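PDB 4RU1: monosaccharide ABC transporter substrate-binding protein, CUT2 family from Acidothermus cellulolyticus, which binds myo-inositol in a cleft between its two lobes and probably hands such solutes to a CUT2-family ABC importer. Local coordinates for residues 20-25 / 53-58; 47-52 / 256-261; 148-153 / 175-180; 189-194 / 219-224. One frame throughout, in Å; residues are numbered along the deposited sequence. Where two conformers were deposited one is given.

How the contacts relate
From the N terminus, contact 1 closes first, joining strand 21-27 to strand 52-58 around helix 35-49. Contact 2 starts at the end of that helix, inside the loop of contact 1, and closes some 200 residues later on helix 253-270, so the two cross; they also touch, with L21 N close to N51 O and M25 packing on A260. Contacts 3 and 4 follow in series within the long excursion spanned by contact 2, on the other side of the chain's centre. Contact 3 pairs the strands at the border of the second sheet, and contact 4 joins two helices beside it, with V178 and L176 touching T189. Q151 of contact 3 reaches the inositol bound between the two lobes.

Contact 1: residues 20-25 / 53-58; sequences HLTIAM and TLKYSN
M25 and Y56 pair across two parallel neighbouring strands of a beta-alpha-beta unit, whose strand 52-58 borders the sheet and whose crossover is helix 35-49. M25 buries the most surface here. With CG anti to the backbone N (chi1 175°), its chain slants past the Y56 ring: CG comes within 3.8 Å of Y56 CD2, and SD lies at the ring edge in a Met-aromatic contact. L54 CD1 closes on M25 CB from the same face, which helices 35-49 and 253-270 cover. The Y56 hydroxyl is bonded to Q29 and T27; an alanine in place of Y56 would probably leave the M25 sulfur without its aromatic neighbour and both polar side chains without their common partner. On the other face the K55 chain slants across T22, and the 3.4 Å between K55 CD and T22 CG2 is tight. Five backbone bonds run from T53 N to L21 O through to S57 N to M25 O, the straightest being K55 N to I23 O at 170°. T53 is the second largest contributor: its OG1 is hydrogen-bonded to H20 NE2 (2.7 Å), in the ring plane at the edge.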
loop_
_atom_site.group_PDB
_atom_site.type_symbol
_atom_site.label_atom_id
_atom_site.label_comp_id
_atom_site.label_asym_id
_atom_site.label_seq_id
_atom_site.Cartn_x
_atom_site.Cartn_y
_atom_site.Cartn_z
ATOM N N HIS A 20 8.111 29.030 -0.711
ATOM C CA HIS A 20 7.094 28.296 -0.004
ATOM C C HIS A 20 6.235 27.612 -1.051
ATOM O O HIS A 20 5.816 28.231 -2.026
ATOM C CB HIS A 20 6.250 29.156 0.923
ATOM C CG HIS A 20 5.163 28.377 1.556
ATOM N ND1 HIS A 20 3.901 28.363 1.016
ATOM C CD2 HIS A 20 5.143 27.530 2.606
ATOM C CE1 HIS A 20 3.155 27.528 1.704
ATOM N NE2 HIS A 20 3.864 27.042 2.698
ATOM N N LEU A 21 6.015 26.310 -0.868
ATOM C CA LEU A 21 5.271 25.493 -1.803
ATOM C C LEU A 21 4.024 24.892 -1.163
ATOM O O LEU A 21 4.002 24.615 0.038
ATOM C CB LEU A 21 6.145 24.312 -2.212
ATOM C CG LEU A 21 7.443 24.715 -2.850
ATOM C CD1 LEU A 21 8.166 23.517 -3.343
ATOM C CD2 LEU A 21 7.225 25.688 -4.001
ATOM N N THR A 22 2.981 24.748 -1.992
ATOM C CA THR A 22 1.774 24.069 -1.586
ATOM C C THR A 22 1.629 22.802 -2.414
ATOM O O THR A 22 1.624 22.858 -3.714
ATOM C CB THR A 22 0.489 24.918 -1.774
ATOM O OG1 THR A 22 0.548 26.057 -0.920
ATOM C CG2 THR A 22 -0.796 24.052 -1.403
ATOM N N ILE A 23 1.668 21.664 -1.714
ATOM C CA ILE A 23 1.542 20.351 -2.401
ATOM C C ILE A 23 0.282 19.635 -1.953
ATOM O O ILE A 23 0.022 19.524 -0.787
ATOM C CB ILE A 23 2.743 19.420 -2.144
ATOM C CG1 ILE A 23 4.072 20.160 -2.398
ATOM C CG2 ILE A 23 2.578 18.108 -2.933
ATOM C CD1 ILE A 23 4.357 20.612 -3.813
ATOM N N ALA A 24 -0.548 19.210 -2.946
ATOM C CA ALA A 24 -1.732 18.350 -2.686
ATOM C C ALA A 24 -1.354 16.919 -2.724
ATOM O O ALA A 24 -0.819 16.466 -3.792
ATOM C CB ALA A 24 -2.828 18.568 -3.717
ATOM N N MET A 25 -1.595 16.206 -1.633
ATOM C CA MET A 25 -1.441 14.702 -1.621
ATOM C C MET A 25 -2.834 14.104 -1.591
ATOM O O MET A 25 -3.636 14.399 -0.653
ATOM C CB MET A 25 -0.646 14.207 -0.433
ATOM C CG MET A 25 -0.535 12.731 -0.277
ATOM S SD MET A 25 0.707 12.145 1.019
ATOM C CE MET A 25 2.191 12.345 0.012
ATOM N N THR A 53 3.480 23.493 2.449
ATOM C CA THR A 53 2.185 23.274 3.085
ATOM C C THR A 53 1.556 22.068 2.373
ATOM O O THR A 53 1.344 22.120 1.146
ATOM C CB THR A 53 1.317 24.532 2.953
ATOM O OG1 THR A 53 1.867 25.593 3.746
ATOM C CG2 THR A 53 -0.079 24.241 3.423
ATOM N N LEU A 54 1.289 21.020 3.115
ATOM C CA LEU A 54 0.779 19.751 2.616
ATOM C C LEU A 54 -0.704 19.768 2.781
ATOM O O LEU A 54 -1.182 19.854 3.928
ATOM C CB LEU A 54 1.404 18.581 3.405
ATOM C CG LEU A 54 0.982 17.211 2.827
ATOM C CD1 LEU A 54 1.562 16.978 1.457
ATOM C CD2 LEU A 54 1.406 16.116 3.794
ATOM N N LYS A 55 -1.418 19.685 1.669
ATOM C CA LYS A 55 -2.856 19.537 1.703
ATOM C C LYS A 55 -3.159 18.074 1.396
ATOM O O LYS A 55 -2.943 17.594 0.301
ATOM C CB LYS A 55 -3.515 20.472 0.682
ATOM C CG LYS A 55 -3.329 21.953 0.987
ATOM C CD LYS A 55 -3.721 22.848 -0.176
ATOM C CE LYS A 55 -5.154 23.339 -0.076
ATOM N NZ LYS A 55 -5.669 23.957 -1.339
ATOM N N TYR A 56 -3.678 17.383 2.390
ATOM C CA TYR A 56 -4.000 15.959 2.256
ATOM C C TYR A 56 -5.472 15.745 2.069
ATOM O O TYR A 56 -6.262 16.285 2.875
ATOM C CB TYR A 56 -3.502 15.153 3.444
ATOM C CG TYR A 56 -3.710 13.628 3.326
ATOM C CD1 TYR A 56 -4.907 13.085 3.667
ATOM C CD2 TYR A 56 -2.763 12.795 2.815
ATOM C CE1 TYR A 56 -5.182 11.719 3.573
ATOM C CE2 TYR A 56 -2.983 11.406 2.725
ATOM C CZ TYR A 56 -4.210 10.866 3.045
ATOM O OH TYR A 56 -4.406 9.484 2.960
ATOM N N SER A 57 -5.872 14.985 1.027
ATOM C CA SER A 57 -7.263 14.655 0.786
ATOM C C SER A 57 -7.384 13.229 0.289
ATOM O O SER A 57 -6.435 12.593 -0.230
ATOM C CB SER A 57 -7.899 15.592 -0.189
ATOM O OG SER A 57 -7.294 15.647 -1.440
ATOM N N ASN A 58 -8.545 12.667 0.523
ATOM C CA ASN A 58 -8.764 11.276 0.191
ATOM C C ASN A 58 -10.201 10.883 0.001
ATOM O O ASN A 58 -11.120 11.442 0.626
ATOM C CB ASN A 58 -8.176 10.331 1.259
ATOM C CG ASN A 58 -8.873 10.471 2.631
ATOM O OD1 ASN A 58 -8.760 11.543 3.248
ATOM N ND2 ASN A 58 -9.646 9.462 3.058
#

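Contact 2: residues 47-52 / 256-261; sequences AAKDNV and EGYEAV
The ring of Y258 is met by K49 at its edge, and nothing of segment 47-52 lies over either face. K49 CE lies in the ring plane, as does the carboxylate carbon of E259 from Y258's own helix. K49 NZ, close to that plane, donates to the phenol oxygen, with 2.6 Å between K49 NZ and Y258 OH. The lysine chain comes in at about a right angle to the tyrosine, and a bend at chi3 (-52°) swings the ammonium group onto the hydroxyl. A phenylalanine in place of Y258 would probably leave the K49 ammonium without this acceptor and its chain freer to turn. A second flat group, the D50 carboxylate, only skirts V261, with OD2 4.4 Å from V261 CG1, and it also lies near the like-charged D262. The apolar half of the contact belongs to V261. Its CG1 touches the end of helix 35-49, 4.0 Å from A47 N and 4.3 Å from A47 CB, and reaches V52 CG2 at 4.3 Å. The turn beyond that helix is drawn in by A47 O, which accepts from V52 N and D50 N on opposite faces of its carbonyl plane. One turn back from A260, E256 bonds to N108 and Q251, both inositol-pocket residues, so helix 253-270 also supplies a second-shell group to the site. Two helices laid against one face of a parallel sheet, here that of strand 21-27, are typical of the alpha/beta lobes of periplasmic binding proteins.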
loop_
_atom_site.group_PDB
_atom_site.type_symbol
_atom_site.label_atom_id
_atom_site.label_comp_id
_atom_site.label_asym_id
_atom_site.label_seq_id
_atom_site.Cartn_x
_atom_site.Cartn_y
_atom_site.Cartn_z
ATOM N N ALA A 47 7.810 17.639 4.272
ATOM C CA ALA A 47 7.144 18.917 4.056
ATOM C C ALA A 47 7.751 19.931 5.066
ATOM O O ALA A 47 8.009 21.106 4.694
ATOM C CB ALA A 47 5.573 18.765 4.139
ATOM N N ALA A 48 7.986 19.473 6.308
ATOM C CA ALA A 48 8.630 20.277 7.362
ATOM C C ALA A 48 10.015 20.820 6.913
ATOM O O ALA A 48 10.390 21.900 7.241
ATOM C CB ALA A 48 8.740 19.477 8.624
ATOM N N LYS A 49 10.747 20.046 6.120
ATOM C CA LYS A 49 12.127 20.384 5.713
ATOM C C LYS A 49 12.124 21.207 4.450
ATOM O O LYS A 49 13.084 21.932 4.179
ATOM C CB LYS A 49 12.966 19.085 5.526
ATOM C CG LYS A 49 13.153 18.293 6.830
ATOM C CD LYS A 49 14.202 17.195 6.825
ATOM C CE LYS A 49 13.981 16.266 5.675
ATOM N NZ LYS A 49 14.901 15.103 5.574
ATOM N N ASP A 50 11.070 21.079 3.648
ATOM C CA ASP A 50 11.053 21.648 2.286
ATOM C C ASP A 50 10.204 22.899 2.186
ATOM O O ASP A 50 9.915 23.370 1.084
ATOM C CB ASP A 50 10.527 20.582 1.321
ATOM C CG ASP A 50 11.436 19.410 1.198
ATOM O OD1 ASP A 50 12.565 19.443 1.716
ATOM O OD2 ASP A 50 11.030 18.381 0.626
ATOM N N ASN A 51 9.750 23.395 3.331
ATOM C CA ASN A 51 8.863 24.586 3.340
ATOM C C ASN A 51 7.618 24.398 2.471
ATOM O O ASN A 51 7.258 25.211 1.639
ATOM C CB ASN A 51 9.607 25.893 2.914
ATOM C CG ASN A 51 8.888 27.168 3.424
ATOM O OD1 ASN A 51 7.954 27.111 4.245
ATOM N ND2 ASN A 51 9.344 28.325 2.923
ATOM N N VAL A 52 6.965 23.265 2.700
ATOM C CA VAL A 52 5.759 22.881 1.975
ATOM C C VAL A 52 4.578 22.924 2.928
ATOM O O VAL A 52 4.631 22.383 4.016
ATOM C CB VAL A 52 5.959 21.440 1.411
ATOM C CG1 VAL A 52 4.655 20.812 0.961
ATOM C CG2 VAL A 52 6.928 21.452 0.251
ATOM N N GLU A 256 7.482 6.182 0.804
ATOM C CA GLU A 256 6.541 6.586 -0.236
ATOM C C GLU A 256 6.005 8.012 -0.035
ATOM O O GLU A 256 6.059 8.823 -0.959
ATOM C CB GLU A 256 5.377 5.633 -0.324
ATOM C CG GLU A 256 5.802 4.205 -0.699
ATOM C CD GLU A 256 4.675 3.221 -0.773
ATOM O OE1 GLU A 256 3.475 3.561 -0.640
ATOM O OE2 GLU A 256 4.975 1.997 -0.924
ATOM N N GLY A 257 5.494 8.292 1.147
ATOM C CA GLY A 257 4.963 9.645 1.423
ATOM C C GLY A 257 6.023 10.699 1.467
ATOM O O GLY A 257 5.850 11.783 0.915
ATOM N N TYR A 258 7.169 10.378 2.069
ATOM C CA TYR A 258 8.287 11.286 2.085
ATOM C C TYR A 258 8.794 11.664 0.717
ATOM O O TYR A 258 9.016 12.848 0.383
ATOM C CB TYR A 258 9.443 10.713 2.979
ATOM C CG TYR A 258 10.668 11.595 3.038
ATOM C CD1 TYR A 258 11.642 11.530 2.047
ATOM C CD2 TYR A 258 10.890 12.457 4.127
ATOM C CE1 TYR A 258 12.794 12.328 2.102
ATOM C CE2 TYR A 258 12.041 13.242 4.202
ATOM C CZ TYR A 258 12.978 13.183 3.194
ATOM O OH TYR A 258 14.140 13.936 3.326
ATOM N N GLU A 259 9.024 10.655 -0.097
ATOM C CA GLU A 259 9.562 10.947 -1.408
ATOM C C GLU A 259 8.574 11.619 -2.357
ATOM O O GLU A 259 8.978 12.404 -3.255
ATOM C CB GLU A 259 10.088 9.698 -2.081
ATOM C CG GLU A 259 11.316 9.034 -1.382
ATOM C CD GLU A 259 12.544 9.983 -1.241
ATOM O OE1 GLU A 259 12.662 10.847 -2.132
ATOM O OE2 GLU A 259 13.353 9.799 -0.326
ATOM N N ALA A 260 7.290 11.298 -2.194
ATOM C CA ALA A 260 6.277 11.968 -3.004
ATOM C C ALA A 260 6.442 13.462 -2.854
ATOM O O ALA A 260 6.436 14.193 -3.813
ATOM C CB ALA A 260 4.866 11.567 -2.583
ATOM N N VAL A 261 6.666 13.915 -1.634
ATOM C CA VAL A 261 6.815 15.332 -1.349
ATOM C C VAL A 261 8.216 15.822 -1.778
ATOM O O VAL A 261 8.331 16.845 -2.482
ATOM C CB VAL A 261 6.504 15.692 0.092
ATOM C CG1 VAL A 261 6.866 17.138 0.370
ATOM C CG2 VAL A 261 5.054 15.401 0.370
#

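Contact 3: residues 148-153 / 175-180; sequences CVLQAQ and KLYVNG. With INS (1,2,3,4,5,6-hexahydroxy-cyclohexane), chain M.
L150 is the main bump of this contact, wedged between K175 and Y177 on the adjoining parallel strand. Its CD1 rests over one face of the Y177 ring, 4.2 Å from L150 CD1 to the Y177 ring centroid, in a CH-pi contact displaced toward the rim. The same methyl meets the lysine chain: 3.2 Å between L150 CD1 and K175 CD is tighter than normal carbon packing, and both chains are off their usual staggered torsions, L150 at chi2 100°. Q153 CG comes in on the ring obliquely, 3.5 Å from Y177 CD1, while A152 O lies in plane at the ring edge. On the side of V149, that residue and V178, just past the end of its strand, cross at about a right angle, V149 CG1 being 3.7 Å from V178 CG2, with helix 183-196 packed against both. Past the strand ends the hollow is made by a missing side chain: G180 faces Q151, and a CB there would collide with Q151 CB. G180 N also bonds to Q151 O at 3.2 Å, extending the three strand bonds into the loops. The polar ends of K175 and Y177 bond to each other and share E159, by a salt bridge and a hydrogen bond. Q151, its chain bent at chi2, turns NE2 to the bound inositol, 2.8 Å from INS O2. Packing and backbone bonds thus probably hold the loop in place, letting Q151 NE2 bond one hydroxyl of the inositol well and the adjacent one, INS O3, weakly.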
loop_
_atom_site.group_PDB
_atom_site.type_symbol
_atom_site.label_atom_id
_atom_site.label_comp_id
_atom_site.label_asym_id
_atom_site.label_seq_id
_atom_site.Cartn_x
_atom_site.Cartn_y
_atom_site.Cartn_z
ATOM N N CYS A 148 -5.861 -15.774 -0.237
ATOM C CA CYS A 148 -5.452 -14.361 -0.318
ATOM C C CYS A 148 -6.674 -13.509 -0.020
ATOM O O CYS A 148 -7.716 -13.701 -0.654
ATOM C CB CYS A 148 -4.993 -14.035 -1.707
ATOM S SG CYS A 148 -3.334 -14.629 -2.017
ATOM N N VAL A 149 -6.573 -12.612 0.959
ATOM C CA VAL A 149 -7.718 -11.819 1.458
ATOM C C VAL A 149 -7.547 -10.418 0.973
ATOM O O VAL A 149 -6.508 -9.828 1.211
ATOM C CB VAL A 149 -7.864 -11.902 2.970
ATOM C CG1 VAL A 149 -9.052 -11.038 3.444
ATOM C CG2 VAL A 149 -8.045 -13.363 3.386
ATOM N N LEU A 150 -8.533 -9.917 0.242
ATOM C CA LEU A 150 -8.494 -8.563 -0.339
ATOM C C LEU A 150 -9.555 -7.710 0.313
ATOM O O LEU A 150 -10.724 -8.100 0.298
ATOM C CB LEU A 150 -8.770 -8.575 -1.865
ATOM C CG LEU A 150 -7.782 -9.394 -2.653
ATOM C CD1 LEU A 150 -8.362 -10.759 -2.978
ATOM C CD2 LEU A 150 -7.463 -8.675 -3.977
ATOM N N GLN A 151 -9.176 -6.543 0.825
ATOM C CA GLN A 151 -10.110 -5.722 1.558
ATOM C C GLN A 151 -10.886 -4.733 0.743
ATOM O O GLN A 151 -11.645 -3.940 1.325
ATOM C CB GLN A 151 -9.424 -5.064 2.735
ATOM C CG GLN A 151 -8.436 -3.956 2.372
ATOM C CD GLN A 151 -6.995 -4.407 2.080
ATOM O OE1 GLN A 151 -6.703 -5.544 1.744
ATOM N NE2 GLN A 151 -6.072 -3.473 2.176
ATOM N N ALA A 152 -10.657 -4.696 -0.559
ATOM C CA ALA A 152 -11.409 -3.828 -1.468
ATOM C C ALA A 152 -11.371 -4.522 -2.803
ATOM O O ALA A 152 -10.454 -5.317 -3.084
ATOM C CB ALA A 152 -10.788 -2.458 -1.574
ATOM N N GLN A 153 -12.403 -4.262 -3.593
ATOM C CA GLN A 153 -12.475 -4.629 -5.020
ATOM C C GLN A 153 -12.071 -3.509 -5.952
ATOM O O GLN A 153 -12.110 -2.339 -5.566
ATOM C CB GLN A 153 -13.890 -5.116 -5.385
ATOM C CG GLN A 153 -14.374 -6.334 -4.609
ATOM C CD GLN A 153 -15.770 -6.765 -5.071
ATOM O OE1 GLN A 153 -16.780 -6.495 -4.410
ATOM N NE2 GLN A 153 -15.816 -7.364 -6.196
ATOM N N LYS A 175 -9.110 -16.816 -3.509
ATOM C CA LYS A 175 -9.222 -15.426 -3.190
ATOM C C LYS A 175 -10.493 -15.251 -2.382
ATOM O O LYS A 175 -11.563 -15.827 -2.751
ATOM C CB LYS A 175 -9.306 -14.573 -4.478
ATOM C CG LYS A 175 -8.040 -13.905 -4.922
ATOM C CD LYS A 175 -8.340 -12.589 -5.638
ATOM C CE LYS A 175 -8.871 -12.818 -7.003
ATOM N NZ LYS A 175 -8.812 -11.546 -7.764
ATOM N N LEU A 176 -10.457 -14.322 -1.429
ATOM C CA LEU A 176 -11.613 -13.940 -0.653
ATOM C C LEU A 176 -11.647 -12.415 -0.497
ATOM O O LEU A 176 -10.681 -11.816 0.039
ATOM C CB LEU A 176 -11.538 -14.527 0.701
ATOM C CG LEU A 176 -12.586 -14.081 1.726
ATOM C CD1 LEU A 176 -14.000 -14.529 1.344
ATOM C CD2 LEU A 176 -12.291 -14.593 3.112
ATOM N N TYR A 177 -12.732 -11.795 -0.918
ATOM C CA TYR A 177 -12.978 -10.417 -0.736
ATOM C C TYR A 177 -13.738 -10.202 0.579
ATOM O O TYR A 177 -14.702 -10.877 0.884
ATOM C CB TYR A 177 -13.798 -9.803 -1.901
ATOM C CG TYR A 177 -12.994 -9.712 -3.214
ATOM C CD1 TYR A 177 -12.068 -8.680 -3.454
ATOM C CD2 TYR A 177 -13.009 -10.756 -4.118
ATOM C CE1 TYR A 177 -11.352 -8.634 -4.622
ATOM C CE2 TYR A 177 -12.255 -10.747 -5.288
ATOM C CZ TYR A 177 -11.394 -9.704 -5.523
ATOM O OH TYR A 177 -10.611 -9.635 -6.677
ATOM N N VAL A 178 -13.312 -9.173 1.314
ATOM C CA VAL A 178 -13.959 -8.772 2.583
ATOM C C VAL A 178 -14.106 -7.310 2.554
ATOM O O VAL A 178 -13.416 -6.597 1.809
ATOM C CB VAL A 178 -13.053 -9.214 3.800
ATOM C CG1 VAL A 178 -12.815 -10.720 3.893
ATOM C CG2 VAL A 178 -11.705 -8.514 3.861
ATOM N N ASN A 179 -15.005 -6.803 3.397
ATOM C CA ASN A 179 -15.266 -5.373 3.457
ATOM C C ASN A 179 -14.370 -4.767 4.504
ATOM O O ASN A 179 -14.741 -4.776 5.705
ATOM C CB ASN A 179 -16.722 -5.103 3.840
ATOM C CG ASN A 179 -17.051 -3.619 3.904
ATOM O OD1 ASN A 179 -16.213 -2.760 3.682
ATOM N ND2 ASN A 179 -18.289 -3.344 4.242
ATOM N N GLY A 180 -13.274 -4.158 4.069
ATOM C CA GLY A 180 -12.192 -3.635 4.976
ATOM C C GLY A 180 -12.703 -2.536 5.950
ATOM O O GLY A 180 -12.154 -2.356 7.089
HETATM C C1 INS M . -1.569 -1.223 1.529
HETATM C C2 INS M . -2.851 -1.527 2.287
HETATM C C3 INS M . -3.779 -0.315 2.207
HETATM C C4 INS M . -3.992 0.184 0.795
HETATM C C5 INS M . -2.700 0.525 0.122
HETATM C C6 INS M . -1.714 -0.611 0.137
HETATM O O1 INS M . -0.665 -2.339 1.501
HETATM O O2 INS M . -3.489 -2.593 1.562
HETATM O O3 INS M . -5.035 -0.749 2.765
HETATM O O4 INS M . -4.874 1.334 0.783
HETATM O O5 INS M . -2.879 0.882 -1.267
HETATM O O6 INS M . -0.427 -0.204 -0.411
#

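Contact 4: residues 189-194 / 219-224; sequences TIAAKL and KDAGSN
A191 on helix 183-196 and A221 at the close of helix 208-220 bring their backbones together, with 5.0 Å between A191 CA and A221 CA. Segment 189-194 is regular helix, held by bonds such as L194 N to I190 O. Segment 219-224 instead leaves its helix: G222 takes a positive phi of 55° and bonds back into the last turn, a Schellman motif that includes G222 N to K219 O at 3.1 Å. A221 points its CB at the first helix from the helix end, and the reversal at G222 brings S223 CB toward it as well. The A221 methyl occupies the middle of the contact. A221 CB lies 3.5 Å from A191 O and also touches the CB atoms of L194 and A191, so one small group touches both backbone and side chain of the facing helix turn. Beside it A191 CB also brushes D220 CB, whereas the D220 carboxylate is engaged by R187 in a salt bridge, one turn back on the same helix as A191. S223 approaches L194 with its OG 4.1 Å from L194 CB; with OG anti to the backbone N (chi1 168°), that hydroxyl is also placed to bond A225 N just downstream. The leucine itself is buried, packed further on V218 and I200. No hydrogen bond passes directly between the segments: the joint is van der Waals contact, mostly between CB atoms, which lets the end of helix 208-220 and the turn after it come close to helix 183-196, and the polar groups at its border find their partners outside it.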
loop_
_atom_site.group_PDB
_atom_site.type_symbol
_atom_site.label_atom_id
_atom_site.label_comp_id
_atom_site.label_asym_id
_atom_site.label_seq_id
_atom_site.Cartn_x
_atom_site.Cartn_y
_atom_site.Cartn_z
ATOM N N THR A 189 -16.053 -13.432 8.361
ATOM C CA THR A 189 -16.018 -13.933 6.995
ATOM C C THR A 189 -14.777 -14.781 6.890
ATOM O O THR A 189 -14.784 -15.798 6.210
ATOM C CB THR A 189 -16.041 -12.767 6.020
ATOM O OG1 THR A 189 -17.309 -12.090 6.111
ATOM C CG2 THR A 189 -15.853 -13.151 4.563
ATOM N N ILE A 190 -13.640 -14.299 7.377
ATOM C CA ILE A 190 -12.444 -15.143 7.301
ATOM C C ILE A 190 -12.634 -16.418 8.101
ATOM O O ILE A 190 -12.195 -17.478 7.677
ATOM C CB ILE A 190 -11.156 -14.402 7.761
ATOM C CG1 ILE A 190 -10.881 -13.239 6.821
ATOM C CG2 ILE A 190 -9.916 -15.308 7.826
ATOM C CD1 ILE A 190 -9.808 -12.245 7.318
ATOM N N ALA A 191 -13.165 -16.331 9.321
ATOM C CA ALA A 191 -13.316 -17.570 10.109
ATOM C C ALA A 191 -14.204 -18.603 9.428
ATOM O O ALA A 191 -13.890 -19.785 9.468
ATOM C CB ALA A 191 -13.973 -17.218 11.432
ATOM N N ALA A 192 -15.287 -18.149 8.841
ATOM C CA ALA A 192 -16.226 -19.014 8.112
ATOM C C ALA A 192 -15.531 -19.726 6.948
ATOM O O ALA A 192 -15.659 -20.929 6.788
ATOM C CB ALA A 192 -17.450 -18.205 7.683
ATOM N N LYS A 193 -14.734 -19.002 6.177
ATOM C CA LYS A 193 -14.049 -19.573 5.051
ATOM C C LYS A 193 -13.076 -20.638 5.542
ATOM O O LYS A 193 -12.985 -21.714 4.980
ATOM C CB LYS A 193 -13.337 -18.479 4.240
ATOM C CG LYS A 193 -12.526 -19.041 3.100
ATOM C CD LYS A 193 -13.373 -19.299 1.851
ATOM C CE LYS A 193 -13.102 -20.678 1.253
ATOM N NZ LYS A 193 -13.691 -21.806 2.026
ATOM N N LEU A 194 -12.350 -20.358 6.643
ATOM C CA LEU A 194 -11.410 -21.349 7.182
ATOM C C LEU A 194 -12.125 -22.611 7.677
ATOM O O LEU A 194 -11.615 -23.754 7.483
ATOM C CB LEU A 194 -10.585 -20.729 8.344
ATOM C CG LEU A 194 -9.666 -19.625 7.816
ATOM C CD1 LEU A 194 -8.891 -18.944 8.951
ATOM C CD2 LEU A 194 -8.677 -20.077 6.731
ATOM N N LYS A 219 -8.133 -18.448 15.176
ATOM C CA LYS A 219 -8.472 -19.019 16.530
ATOM C C LYS A 219 -9.963 -19.326 16.623
ATOM O O LYS A 219 -10.389 -20.392 17.076
ATOM C CB LYS A 219 -8.027 -18.029 17.595
ATOM C CG LYS A 219 -6.678 -18.355 18.205
ATOM C CD LYS A 219 -5.990 -17.160 18.871
ATOM C CE LYS A 219 -6.838 -16.509 19.938
ATOM N NZ LYS A 219 -6.373 -15.108 20.075
ATOM N N ASP A 220 -10.778 -18.378 16.162
ATOM C CA ASP A 220 -12.218 -18.546 16.228
ATOM C C ASP A 220 -12.674 -19.844 15.487
ATOM O O ASP A 220 -13.588 -20.560 15.918
ATOM C CB ASP A 220 -12.872 -17.398 15.555
ATOM C CG ASP A 220 -12.952 -16.125 16.413
ATOM O OD1 ASP A 220 -12.658 -16.141 17.629
ATOM O OD2 ASP A 220 -13.267 -15.108 15.783
ATOM N N ALA A 221 -12.101 -20.066 14.296
ATOM C CA ALA A 221 -12.411 -21.171 13.430
ATOM C C ALA A 221 -11.800 -22.513 13.907
ATOM O O ALA A 221 -12.110 -23.539 13.311
ATOM C CB ALA A 221 -11.873 -20.874 12.053
ATOM N N GLY A 222 -10.960 -22.504 14.933
ATOM C CA GLY A 222 -10.189 -23.684 15.328
ATOM C C GLY A 222 -9.362 -24.232 14.171
ATOM O O GLY A 222 -9.191 -25.445 14.061
ATOM N N SER A 223 -8.826 -23.342 13.322
ATOM C CA SER A 223 -8.032 -23.749 12.166
ATOM C C SER A 223 -6.552 -23.830 12.504
ATOM O O SER A 223 -6.065 -23.255 13.458
ATOM C CB SER A 223 -8.251 -22.718 11.051
ATOM O OG SER A 223 -7.402 -22.745 9.927
ATOM N N ASN A 224 -5.822 -24.539 11.646
ATOM C CA ASN A 224 -4.375 -24.704 11.780
ATOM C C ASN A 224 -3.662 -23.870 10.793
ATOM O O ASN A 224 -2.447 -23.948 10.703
ATOM C CB ASN A 224 -3.903 -26.174 11.682
ATOM C CG ASN A 224 -4.348 -26.996 12.891
ATOM O OD1 ASN A 224 -4.238 -26.542 14.042
ATOM N ND2 ASN A 224 -4.845 -28.196 12.645
#